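Local coordinates for SCO family protein (Aquifex aeolicus, PDB 3ME7), which probably handles copper or transfers electrons as a membrane-tethered thioredoxin-like SCO1/2-family protein, of which this chain is the SCO domain, at residues Lys29-Ser34 with Pro135-Lys140; Gly59-Gly62 with Trp66-Thr69. All coordinates share one frame; numbering follows the deposited sequence.

Overall arrangement
Both contacts touch the central sheet, in which strands 31-36 and 66-71 run side by side and in parallel, hydrogen-bonded through Ile32 to Trp66 and Ile68. Contact 1 is mostly buried and joins the start of strand 31-36 to the turn of the hairpin 129-144. Contact 2 is more open and folds the loop that leaves helix 55-58 back on the start of strand 66-71. Neither has a hydrogen bond between its own segments: contact 1 uses a CH···O approach and aliphatic packing, contact 2 a CH-pi contact on an indole and one aliphatic pair. Lys29 bridges them, its CD and CE packing on Trp66 and Gly62.

Contact 1 of 2, residues Lys29-Ser34 with Pro135-Lys140; sequences KPIILS and PELQIK
Pro135 lies against Lys29 and Pro30 at the start of the tight turn that joins strands 129-133 and 139-144, the antiparallel edge hairpin of this thioredoxin-like SCO domain. Strand 31-36 is hydrogen-bonded through its backbone to strand 129-133, Ile31 to Leu133 and Leu33 to Val131, and the pairing of Lys29 with Pro135 carries that register one step further, where no hydrogen bond spans the two segments. CA of Pro135 instead makes a CH···O contact with O of Lys29, 3.4 Å between CA and O with 150° at the hydrogen. The pyrrolidine ring then lies along the Lys29-Pro30 peptide, with Pro135 CB 3.6 Å from Lys29 N. Further round the ring, Pro135 CG comes within 4.1 Å of CD of the Pro30 ring, which it meets at a slant.

Past Pro135 the chain turns round Ser134, whose OG is hydrogen-bonded to the backbone N of both Glu136 and Gln138. Leu137 sits within this turn in a left-handed backbone conformation (phi 75°), and its isobutyl group reaches back to strand 31-36, one branch touching Ile31. Ile31, wedged between this leucine and Trp66 and Ile68 of the next strand, holds CG1 beside its backbone N (chi1 -64°), which sends the ethyl arm toward the turn. The two methyl ends meet tightly, Ile31 CD1 to Leu137 CD2 at 3.5 Å.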
ATOM      1  N   LYS A  29      -6.281  12.596  -1.059  1.00 12.38           N
ATOM      2  CA  LYS A  29      -6.699  11.616  -2.066  1.00 12.73           C
ATOM      3  C   LYS A  29      -6.755  10.253  -1.379  1.00 10.97           C
ATOM      4  O   LYS A  29      -5.998  10.019  -0.409  1.00 10.44           O
ATOM      5  CB  LYS A  29      -5.668  11.501  -3.200  1.00 14.25           C
ATOM      6  CG  LYS A  29      -5.177  12.799  -3.838  1.00 17.97           C
ATOM      7  CD  LYS A  29      -4.153  12.479  -4.925  1.00 16.66           C
ATOM      8  CE  LYS A  29      -3.472  13.736  -5.442  1.00 17.67           C
ATOM      9  NZ  LYS A  29      -4.367  14.588  -6.267  1.00 18.63           N
ATOM     10  N   PRO A  30      -7.598   9.320  -1.888  1.00  9.75           N
ATOM     11  CA  PRO A  30      -7.502   7.939  -1.405  1.00  9.52           C
ATOM     12  C   PRO A  30      -6.097   7.359  -1.619  1.00  9.32           C
ATOM     13  O   PRO A  30      -5.370   7.767  -2.545  1.00 10.10           O
ATOM     14  CB  PRO A  30      -8.496   7.182  -2.281  1.00  9.23           C
ATOM     15  CG  PRO A  30      -9.492   8.218  -2.698  1.00 10.21           C
ATOM     16  CD  PRO A  30      -8.659   9.453  -2.910  1.00  9.02           C
ATOM     17  N   ILE A  31      -5.712   6.468  -0.719  1.00  9.66           N
ATOM     18  CA  ILE A  31      -4.391   5.851  -0.759  1.00  9.39           C
ATOM     19  C   ILE A  31      -4.538   4.343  -0.831  1.00  9.35           C
ATOM     20  O   ILE A  31      -5.232   3.731  -0.019  1.00 10.56           O
ATOM     21  CB  ILE A  31      -3.568   6.250   0.475  1.00 10.25           C
ATOM     22  CG1 ILE A  31      -3.317   7.764   0.458  1.00  9.59           C
ATOM     23  CG2 ILE A  31      -2.241   5.488   0.484  1.00 10.60           C
ATOM     24  CD1 ILE A  31      -3.087   8.368   1.824  1.00 11.72           C
ATOM     25  N   ILE A  32      -3.877   3.744  -1.818  1.00  8.95           N
ATOM     26  CA  ILE A  32      -3.846   2.279  -1.939  1.00  8.77           C
ATOM     27  C   ILE A  32      -2.469   1.796  -1.462  1.00  9.43           C
ATOM     28  O   ILE A  32      -1.451   2.142  -2.057  1.00 11.10           O
ATOM     29  CB  ILE A  32      -4.118   1.834  -3.384  1.00 10.41           C
ATOM     30  CG1 ILE A  32      -5.530   2.273  -3.821  1.00 11.59           C
ATOM     31  CG2 ILE A  32      -3.957   0.331  -3.536  1.00 11.99           C
ATOM     32  CD1 ILE A  32      -5.833   2.006  -5.318  1.00 11.49           C
ATOM     33  N   LEU A  33      -2.473   0.992  -0.401  1.00  9.25           N
ATOM     34  CA  LEU A  33      -1.242   0.534   0.265  0.50  8.79           C
ATOM     35  C   LEU A  33      -1.003  -0.925  -0.036  1.00  8.98           C
ATOM     36  O   LEU A  33      -1.895  -1.745   0.150  1.00  9.08           O
ATOM     37  CB  LEU A  33      -1.353   0.658   1.796  0.50  9.49           C
ATOM     38  CG  LEU A  33      -1.413   2.003   2.505  0.50  7.17           C
ATOM     39  CD1 LEU A  33      -1.520   1.777   4.016  0.50  9.02           C
ATOM     40  CD2 LEU A  33      -0.173   2.817   2.185  0.50  9.56           C
ATOM     41  N   SER A  34       0.217  -1.260  -0.455  1.00  8.35           N
ATOM     42  CA  SER A  34       0.566  -2.650  -0.811  1.00  8.23           C
ATOM     43  C   SER A  34       1.846  -3.110  -0.077  1.00  8.40           C
ATOM     44  O   SER A  34       2.952  -2.784  -0.525  1.00  8.66           O
ATOM     45  CB  SER A  34       0.737  -2.788  -2.331  1.00  8.28           C
ATOM     46  OG  SER A  34       1.208  -4.063  -2.735  1.00  8.52           O
ATOM     47  N   PRO A 135      -8.962   9.845   2.176  1.00  9.62           N
ATOM     48  CA  PRO A 135      -8.030  10.976   2.125  1.00 10.00           C
ATOM     49  C   PRO A 135      -7.552  11.486   3.481  1.00 10.23           C
ATOM     50  O   PRO A 135      -6.624  12.300   3.518  1.00 11.43           O
ATOM     51  CB  PRO A 135      -8.836  12.069   1.399  1.00 10.59           C
ATOM     52  CG  PRO A 135      -9.793  11.303   0.564  1.00 15.91           C
ATOM     53  CD  PRO A 135     -10.188  10.125   1.393  1.00 10.23           C
ATOM     54  N   GLU A 136      -8.196  11.045   4.562  1.00 10.55           N
ATOM     55  CA  GLU A 136      -7.798  11.395   5.933  1.00 10.89           C
ATOM     56  C   GLU A 136      -7.024  10.277   6.623  1.00 10.30           C
ATOM     57  O   GLU A 136      -6.816  10.332   7.828  1.00 10.08           O
ATOM     58  CB  GLU A 136      -9.022  11.732   6.800  1.00 12.66           C
ATOM     59  CG  GLU A 136      -9.865  12.874   6.286  1.00 25.24           C
ATOM     60  CD  GLU A 136      -9.091  14.173   6.197  1.00 15.14           C
ATOM     61  OE1 GLU A 136      -8.257  14.461   7.097  1.00 25.68           O
ATOM     62  OE2 GLU A 136      -9.340  14.927   5.230  1.00 26.58           O
ATOM     63  N   LEU A 137      -6.608   9.270   5.848  1.00 10.09           N
ATOM     64  CA  LEU A 137      -5.843   8.100   6.357  1.00 10.54           C
ATOM     65  C   LEU A 137      -6.652   7.067   7.140  1.00 10.46           C
ATOM     66  O   LEU A 137      -6.084   6.228   7.838  1.00 10.80           O
ATOM     67  CB  LEU A 137      -4.609   8.515   7.179  1.00 10.97           C
ATOM     68  CG  LEU A 137      -3.694   9.589   6.580  1.00  9.23           C
ATOM     69  CD1 LEU A 137      -2.518   9.785   7.534  1.00 11.40           C
ATOM     70  CD2 LEU A 137      -3.201   9.180   5.190  1.00 10.75           C
ATOM     71  N   GLN A 138      -7.976   7.108   7.024  1.00  9.99           N
ATOM     72  CA  GLN A 138      -8.803   6.115   7.679  1.00  9.75           C
ATOM     73  C   GLN A 138      -8.867   4.855   6.834  1.00  9.36           C
ATOM     74  O   GLN A 138      -9.060   4.922   5.620  1.00  8.84           O
ATOM     75  CB  GLN A 138     -10.214   6.660   7.884  1.00 10.97           C
ATOM     76  CG  GLN A 138     -11.074   5.776   8.763  1.00 13.25           C
ATOM     77  CD  GLN A 138     -12.399   6.425   9.121  1.00 12.90           C
ATOM     78  OE1 GLN A 138     -12.896   7.282   8.397  1.00 13.81           O
ATOM     79  NE2 GLN A 138     -12.980   6.000  10.219  1.00 13.79           N
ATOM     80  N   ILE A 139      -8.707   3.699   7.474  1.00  9.72           N
ATOM     81  CA  ILE A 139      -8.769   2.420   6.748  1.00  9.67           C
ATOM     82  C   ILE A 139     -10.224   2.169   6.340  1.00 10.14           C
ATOM     83  O   ILE A 139     -11.104   2.051   7.202  1.00 10.96           O
ATOM     84  CB  ILE A 139      -8.236   1.266   7.611  1.00 10.11           C
ATOM     85  CG1 ILE A 139      -6.745   1.482   7.909  1.00 10.16           C
ATOM     86  CG2 ILE A 139      -8.485  -0.079   6.902  1.00  9.06           C
ATOM     87  CD1 ILE A 139      -6.229   0.664   9.114  1.00 10.71           C
ATOM     88  N   LYS A 140     -10.467   2.094   5.035  1.00  9.47           N
ATOM     89  CA  LYS A 140     -11.829   1.970   4.528  1.00 11.31           C
ATOM     90  C   LYS A 140     -12.121   0.605   3.900  1.00 11.69           C
ATOM     91  O   LYS A 140     -13.273   0.209   3.807  1.00 12.52           O
ATOM     92  CB  LYS A 140     -12.161   3.107   3.566  1.00 13.28           C
ATOM     93  CG  LYS A 140     -12.352   4.474   4.262  1.00 15.60           C
ATOM     94  CD  LYS A 140     -13.601   4.485   5.185  1.00 16.86           C
ATOM     95  CE  LYS A 140     -13.784   5.813   5.877  1.00 17.47           C
ATOM     96  NZ  LYS A 140     -14.803   5.767   6.995  1.00 20.22           N
TER

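Contact 2 of 2, residues Gly59-Gly62 with Trp66-Thr69; sequences GTPG and WVIT
Gly62 lays its CA over one face of the Trp66 indole, above the six-membered ring, in a CH-pi contact. The CA is 4.1 Å from the centroid of that ring and 28° off its normal, so it lies over the CE3-CZ3 bond rather than the middle of the ring. Those two atoms are the nearest: Gly62 CA is 3.7 Å from Trp66 CZ3 and 3.8 Å from Trp66 CE3. The approach is made by the backbone CA itself; Gly62 has positive phi, a conformation in which a CB would press on the carbonyl O of Pro61.

Trp66 starts out from its CA pointing away from the loop. Its CG lies beside the backbone N (chi1 -67°), and the chi2 of 109° then swings the benzene half round under Gly62, so that only the end of the side chain returns to the loop. The aliphatic part of Lys29 packs on this same face, near the pyrrole nitrogen, while Leu26 and Ile31 also touch the Trp66 side chain.

The arrangement belongs to the beta-alpha-beta crossover of the thioredoxin-like fold that runs from strand 31-36 through helices 43-52 and 55-58 to the parallel strand 66-71. Residues 59-62 begin the loop that closes it, and Thr60 N is hydrogen-bonded to OD2 of Asp64 within the same loop.

Pro61 serves the other face of the sheet, where Val67 points. Its CB meets Val67 CG2 at 4.1 Å, a looser aliphatic contact. Val67 sets CG1 anti to its backbone N, leaving CG2 as the methyl that faces the proline. Ile55 of the preceding helix touches both Pro61 and Val67.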
ATOM      1  N   GLY A  59      -8.083   4.749 -12.587  1.00 12.00           N
ATOM      2  CA  GLY A  59      -7.713   6.155 -12.627  1.00 13.22           C
ATOM      3  C   GLY A  59      -6.220   6.327 -12.719  1.00 14.06           C
ATOM      4  O   GLY A  59      -5.479   5.373 -12.965  1.00 14.55           O
ATOM      5  N   THR A  60      -5.776   7.558 -12.485  1.00 14.65           N
ATOM      6  CA  THR A  60      -4.389   7.942 -12.656  1.00 14.49           C
ATOM      7  C   THR A  60      -3.710   8.111 -11.292  1.00 13.49           C
ATOM      8  O   THR A  60      -4.084   9.003 -10.516  1.00 13.24           O
ATOM      9  CB  THR A  60      -4.302   9.256 -13.417  1.00 15.20           C
ATOM     10  OG1 THR A  60      -4.978   9.100 -14.672  1.00 18.42           O
ATOM     11  CG2 THR A  60      -2.850   9.640 -13.670  1.00 18.17           C
ATOM     12  N   PRO A  61      -2.716   7.262 -10.997  1.00 14.07           N
ATOM     13  CA  PRO A  61      -1.964   7.432  -9.745  1.00 13.81           C
ATOM     14  C   PRO A  61      -1.345   8.829  -9.655  1.00 13.78           C
ATOM     15  O   PRO A  61      -0.822   9.347 -10.651  1.00 15.10           O
ATOM     16  CB  PRO A  61      -0.877   6.354  -9.832  1.00 14.26           C
ATOM     17  CG  PRO A  61      -1.448   5.335 -10.758  1.00 15.79           C
ATOM     18  CD  PRO A  61      -2.295   6.064 -11.740  1.00 13.65           C
ATOM     19  N   GLY A  62      -1.441   9.430  -8.469  1.00 13.25           N
ATOM     20  CA  GLY A  62      -0.971  10.800  -8.221  1.00 13.16           C
ATOM     21  C   GLY A  62      -2.024  11.858  -8.497  1.00 14.51           C
ATOM     22  O   GLY A  62      -1.823  13.050  -8.196  1.00 15.12           O
ATOM     23  N   TRP A  66      -3.357   7.884  -4.526  1.00  9.78           N
ATOM     24  CA  TRP A  66      -1.942   7.511  -4.430  1.00  9.38           C
ATOM     25  C   TRP A  66      -1.876   5.991  -4.407  1.00  8.94           C
ATOM     26  O   TRP A  66      -2.750   5.346  -3.831  1.00  9.93           O
ATOM     27  CB  TRP A  66      -1.326   8.047  -3.122  1.00  9.84           C
ATOM     28  CG  TRP A  66      -1.241   9.554  -3.072  1.00 10.14           C
ATOM     29  CD1 TRP A  66      -1.995  10.394  -2.282  1.00 10.29           C
ATOM     30  CD2 TRP A  66      -0.362  10.392  -3.834  1.00 11.30           C
ATOM     31  NE1 TRP A  66      -1.632  11.709  -2.520  1.00 11.20           N
ATOM     32  CE2 TRP A  66      -0.640  11.735  -3.462  1.00 10.58           C
ATOM     33  CE3 TRP A  66       0.627  10.144  -4.799  1.00 10.64           C
ATOM     34  CZ2 TRP A  66       0.039  12.826  -4.019  1.00 11.70           C
ATOM     35  CZ3 TRP A  66       1.316  11.238  -5.351  1.00 11.28           C
ATOM     36  CH2 TRP A  66       1.011  12.559  -4.956  1.00 11.62           C
ATOM     37  N   VAL A  67      -0.839   5.431  -5.020  1.00  9.17           N
ATOM     38  CA  VAL A  67      -0.516   4.026  -4.826  1.00  9.53           C
ATOM     39  C   VAL A  67       0.834   3.978  -4.136  1.00  9.44           C
ATOM     40  O   VAL A  67       1.805   4.588  -4.595  1.00  9.96           O
ATOM     41  CB  VAL A  67      -0.463   3.223  -6.140  1.00  9.53           C
ATOM     42  CG1 VAL A  67      -0.382   1.732  -5.831  1.00  9.67           C
ATOM     43  CG2 VAL A  67      -1.726   3.495  -6.970  1.00  9.37           C
ATOM     44  N   ILE A  68       0.869   3.273  -3.008  1.00  8.36           N
ATOM     45  CA  ILE A  68       2.089   3.146  -2.208  1.00  9.43           C
ATOM     46  C   ILE A  68       2.433   1.696  -1.979  1.00  8.62           C
ATOM     47  O   ILE A  68       1.800   1.005  -1.155  1.00  8.92           O
ATOM     48  CB  ILE A  68       1.985   3.885  -0.849  1.00 10.66           C
ATOM     49  CG1 ILE A  68       1.551   5.355  -1.040  1.00  9.52           C
ATOM     50  CG2 ILE A  68       3.300   3.742  -0.039  1.00  8.97           C
ATOM     51  CD1 ILE A  68       2.505   6.274  -1.829  1.00 12.02           C
ATOM     52  N   THR A  69       3.413   1.221  -2.740  1.00  7.62           N
ATOM     53  CA  THR A  69       4.009  -0.080  -2.453  1.00  7.72           C
ATOM     54  C   THR A  69       5.036   0.145  -1.362  1.00  8.07           C
ATOM     55  O   THR A  69       5.899   1.023  -1.479  1.00  8.34           O
ATOM     56  CB  THR A  69       4.680  -0.668  -3.708  1.00  8.19           C
ATOM     57  OG1 THR A  69       3.674  -0.990  -4.678  1.00  9.17           O
ATOM     58  CG2 THR A  69       5.455  -1.944  -3.380  1.00  9.93           C
TER